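Local atomic coordinates of oligopeptide ABC transporter OppAIV (Borrelia burgdorferi B31, PDB entry 4GL8), a protein that probably binds oligopeptides for an ABC transporter that carries them across the membrane. Residues Y251-Y254 against E258-A261; A261-V266 against E518-S523. All blocks are in the same frame, centred on the assembly; numbering follows the deposited sequence.

Contact 1: residues Y251-Y254 against E258-A261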
# COMPACT_ATOMS: atom_id res chain seq x y z
N TYR A 251 5.24 -0.69 23.22
CA TYR A 251 5.16 0.56 23.96
C TYR A 251 6.01 0.51 25.23
O TYR A 251 6.65 1.52 25.58
CB TYR A 251 3.72 0.90 24.29
CG TYR A 251 3.56 2.22 24.99
CD1 TYR A 251 4.03 3.39 24.41
CD2 TYR A 251 2.91 2.31 26.22
CE1 TYR A 251 3.87 4.61 25.04
CE2 TYR A 251 2.75 3.52 26.86
CZ TYR A 251 3.22 4.67 26.26
OH TYR A 251 3.08 5.88 26.87
N ASN A 252 6.07 -0.66 25.87
CA ASN A 252 6.87 -0.84 27.08
C ASN A 252 8.36 -0.80 26.76
O ASN A 252 9.15 -0.25 27.51
CB ASN A 252 6.51 -2.16 27.78
CG ASN A 252 5.18 -2.08 28.53
OD1 ASN A 252 4.73 -1.01 28.96
ND2 ASN A 252 4.54 -3.25 28.71
N MET A 253 8.73 -1.35 25.61
CA MET A 253 10.11 -1.24 25.14
C MET A 253 10.51 0.21 24.85
O MET A 253 11.65 0.58 25.09
CB MET A 253 10.32 -2.08 23.89
CG MET A 253 10.45 -3.55 24.20
SD MET A 253 10.34 -4.52 22.69
CE MET A 253 11.95 -4.26 21.93
N TYR A 254 9.57 1.00 24.34
CA TYR A 254 9.83 2.37 24.00
C TYR A 254 9.98 3.24 25.28
O TYR A 254 10.86 4.10 25.35
CB TYR A 254 8.71 2.88 23.08
CG TYR A 254 8.86 4.34 22.71
CD1 TYR A 254 9.58 4.71 21.59
CD2 TYR A 254 8.31 5.34 23.50
CE1 TYR A 254 9.73 6.03 21.24
CE2 TYR A 254 8.46 6.68 23.16
CZ TYR A 254 9.19 7.03 22.04
OH TYR A 254 9.37 8.34 21.67
N GLU A 258 14.29 1.15 24.76
CA GLU A 258 14.75 0.03 23.90
C GLU A 258 14.24 0.14 22.45
O GLU A 258 14.50 -0.74 21.59
CB GLU A 258 14.28 -1.32 24.43
CG GLU A 258 14.54 -1.68 25.88
CD GLU A 258 13.69 -2.90 26.30
OE1 GLU A 258 13.53 -3.81 25.46
OE2 GLU A 258 13.15 -2.97 27.44
N LEU A 259 13.45 1.18 22.18
CA LEU A 259 13.05 1.50 20.83
C LEU A 259 13.18 3.01 20.64
O LEU A 259 12.81 3.77 21.51
CB LEU A 259 11.61 1.04 20.53
CG LEU A 259 11.36 -0.48 20.41
CD1 LEU A 259 9.87 -0.74 20.29
CD2 LEU A 259 12.06 -1.09 19.22
N ASP A 260 13.69 3.41 19.49
CA ASP A 260 13.76 4.80 19.12
C ASP A 260 12.45 5.29 18.52
O ASP A 260 12.22 6.50 18.44
CB ASP A 260 14.91 5.01 18.14
CG ASP A 260 16.25 4.59 18.73
OD1 ASP A 260 16.80 5.36 19.52
OD2 ASP A 260 16.71 3.47 18.47
N ALA A 261 11.61 4.36 18.08
CA ALA A 261 10.36 4.74 17.42
C ALA A 261 9.39 3.61 17.29
O ALA A 261 9.78 2.44 17.25
CB ALA A 261 10.65 5.31 16.05
O HOH W 1 12.52 5.27 23.74

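Contact 2: residues A261-V266 against E518-S523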
# COMPACT_ATOMS: atom_id res chain seq x y z
N ALA A 261 11.61 4.36 18.08
CA ALA A 261 10.36 4.74 17.42
C ALA A 261 9.39 3.61 17.29
O ALA A 261 9.78 2.44 17.25
CB ALA A 261 10.65 5.31 16.05
N ILE A 262 8.11 3.96 17.20
CA ILE A 262 7.04 3.03 16.89
C ILE A 262 6.18 3.66 15.79
O ILE A 262 5.57 4.71 15.99
CB ILE A 262 6.17 2.73 18.13
CG1 ILE A 262 7.00 2.09 19.23
CG2 ILE A 262 5.06 1.76 17.79
CD1 ILE A 262 6.23 1.82 20.51
N PHE A 263 6.12 3.03 14.62
CA PHE A 263 5.35 3.57 13.50
C PHE A 263 4.01 2.87 13.47
O PHE A 263 3.93 1.66 13.34
CB PHE A 263 6.10 3.36 12.17
CG PHE A 263 7.27 4.30 11.96
CD1 PHE A 263 7.72 5.16 12.97
CD2 PHE A 263 7.95 4.30 10.74
CE1 PHE A 263 8.79 6.02 12.75
CE2 PHE A 263 9.01 5.16 10.51
CZ PHE A 263 9.44 6.01 11.52
N LYS A 264 2.95 3.64 13.67
CA LYS A 264 1.57 3.17 13.48
C LYS A 264 1.08 2.24 14.61
O LYS A 264 -0.04 2.42 15.10
CB LYS A 264 1.38 2.50 12.10
CG LYS A 264 1.55 3.43 10.91
CD LYS A 264 1.62 2.67 9.57
CE LYS A 264 0.29 2.03 9.16
NZ LYS A 264 -0.59 2.93 8.34
N ASN A 265 1.92 1.30 15.04
CA ASN A 265 1.52 0.26 15.99
C ASN A 265 1.50 0.72 17.46
O ASN A 265 2.12 0.10 18.32
CB ASN A 265 2.46 -0.96 15.84
CG ASN A 265 2.00 -2.18 16.65
OD1 ASN A 265 0.81 -2.46 16.75
ND2 ASN A 265 2.97 -2.91 17.24
N VAL A 266 0.79 1.81 17.74
CA VAL A 266 0.68 2.34 19.11
C VAL A 266 -0.50 1.72 19.88
O VAL A 266 -1.40 1.15 19.28
CB VAL A 266 0.53 3.86 19.11
CG1 VAL A 266 1.71 4.49 18.40
CG2 VAL A 266 -0.79 4.29 18.45
N GLU A 518 3.45 8.21 3.50
CA GLU A 518 4.35 7.41 4.31
C GLU A 518 5.59 6.96 3.55
O GLU A 518 6.01 5.81 3.65
CB GLU A 518 3.61 6.20 4.93
CG GLU A 518 2.40 6.59 5.77
CD GLU A 518 1.98 5.48 6.74
OE1 GLU A 518 1.84 4.33 6.29
OE2 GLU A 518 1.78 5.76 7.95
N ARG A 519 6.18 7.83 2.76
CA ARG A 519 7.41 7.48 2.04
C ARG A 519 8.57 7.96 2.88
O ARG A 519 8.87 9.15 2.89
CB ARG A 519 7.43 8.11 0.66
CG ARG A 519 6.69 7.28 -0.39
CD ARG A 519 6.58 8.07 -1.69
NE ARG A 519 5.83 7.34 -2.71
CZ ARG A 519 5.56 7.80 -3.94
NH1 ARG A 519 5.97 9.00 -4.33
NH2 ARG A 519 4.85 7.06 -4.76
N PHE A 520 9.18 7.06 3.63
CA PHE A 520 10.26 7.43 4.52
C PHE A 520 11.63 6.98 4.07
O PHE A 520 11.79 5.84 3.64
CB PHE A 520 10.02 6.88 5.92
CG PHE A 520 8.69 7.24 6.47
CD1 PHE A 520 8.30 8.57 6.54
CD2 PHE A 520 7.82 6.26 6.92
CE1 PHE A 520 7.06 8.92 7.04
CE2 PHE A 520 6.60 6.62 7.43
CZ PHE A 520 6.22 7.95 7.49
N ASN A 521 12.60 7.88 4.25
CA ASN A 521 14.02 7.62 4.04
C ASN A 521 14.75 7.72 5.39
O ASN A 521 15.19 8.81 5.84
CB ASN A 521 14.60 8.62 3.05
CG ASN A 521 15.98 8.23 2.55
OD1 ASN A 521 16.78 7.56 3.24
ND2 ASN A 521 16.27 8.65 1.34
N LEU A 522 14.85 6.57 6.05
CA LEU A 522 15.41 6.52 7.38
C LEU A 522 16.93 6.78 7.35
O LEU A 522 17.49 7.08 8.37
CB LEU A 522 15.07 5.19 8.06
CG LEU A 522 13.58 4.84 8.14
CD1 LEU A 522 13.39 3.48 8.78
CD2 LEU A 522 12.78 5.88 8.90
N SER A 523 17.57 6.68 6.18
CA SER A 523 19.00 7.03 6.06
C SER A 523 19.28 8.51 6.31
O SER A 523 20.43 8.86 6.54
CB SER A 523 19.56 6.67 4.69
OG SER A 523 19.20 7.66 3.75

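Contact 1: residues Y251-Y254 against E258-A261
Met253 and Tyr254, in the last turn of helix 247-255, meet Glu258 and Leu259 where the chain turns back toward strand 261-263. This helix-to-strand connection in the solute-binding protein fold leads from strand 238-242 to strand 261-263, both of which pair in parallel with strand 31-35. The turn is closed by the backbone: Glu258 N donates to Met253 O at 2.7 Å with an N-H...O angle of 154°, and Leu259 N adds a weak bond to the same oxygen, so two amides share one helix-end carbonyl. The Met253 side chain runs between those of Glu258 and Leu259. Its CB rests on Leu259 CD1 at 3.9 Å. One atom further, CG lies 3.3 Å from Glu258 OE1, where the methionine and glutamate side chains cross at about a right angle. A bend about the CG-SD bond (chi3 75°) then carries the methyl back inward, leaving CE 4.1 Å from Leu259 CG, with OE1 also nearby. The other carboxylate oxygen, Glu258 OE2, is bonded to Asn256 ND2 in the intervening turn. Phe242 packs on both Met253 and Leu259, joining them to strand 238-242. Tyr254 meets the returning backbone instead. A chi1 of 178° places its ring opposite the backbone N, and the ring edge meets Asp260 O, 3.8 Å from Tyr254 CE1, while the hydroxyl bonds to Asp279. The Asp260 carboxylate is engaged by Lys33 N, Trp509 NE1 and Lys508 NZ. A single water joins the two backbones, donating to Tyr254 O at 2.6 Å and to Leu259 O at 2.7 Å; its oxygen sits over one face of the Tyr254 ring, offset toward the rim.

Contact 2: residues A261-V266 against E518-S523
Phe263 and Glu518 bring the two backbones nearest each other, yet their CA atoms stay 10.0 Å apart, and no backbone hydrogen bond crosses between the segments. On one side, strand 261-263 ends at Phe263; Lys264 has a positive phi, and Asn265 centres an inverse gamma turn. On the other, residues 518-521 form a loop that enters a 3-10 segment at Leu522. Long side chains bridge the gap. Those of Phe263 and Phe520 run past one another from opposing backbones, their rings with centroids 5.4 Å apart and planes at 60°, an oblique pair in which Phe263 CE2 touches Phe520 CD2 at 3.9 Å. At the edge of the Phe263 ring, Leu522 CD2 lies near the ring plane, 4.2 Å from CE2. Phe520 is backed by its own loop, since Glu518 C sits 3.9 Å over the centre of one ring face. Trp512 stacks on Phe263 and also meets Phe520, while Tyr502 of strand 492-504 comes edge-to-face with Phe263, so the pair belongs to a wider aromatic cluster. Beside it, Lys264 bends at chi3 (70°) and chi4 (89°), and its chain slants across the Glu518 side chain: Lys264 CD is 3.5 Å from Glu518 OE2, and NZ forms a weak salt bridge to OE1, also 3.5 Å. Both charged ends have partners on strand 492-504, Ser500 OG for NZ and Tyr502 OH for OE2. The long ion pair therefore probably adds loose electrostatic attraction, while aromatic and aliphatic contact, the lysine chain included, probably supplies much of the fit.

Overall arrangement
Ala261 belongs to both contacts: contact 1 ends where strand 261-263 begins, and contact 2 starts from that strand. The two also touch directly, since Ile262 CD1 packs 3.7 Å from Tyr254 CB of helix 247-255. Contact 1 is the more buried, although it lies farther from the centre of the chain, about 25 Å against 14 Å for contact 2 (centre to centre). Its segments are neighbours in sequence and are joined by backbone bonds and a water. Contact 2 brings together segments some 250 residues apart, using side chains alone, and is only partly buried. Strand 492-504 lies beside both, packing on Tyr254 in the first and on Phe520 in the second.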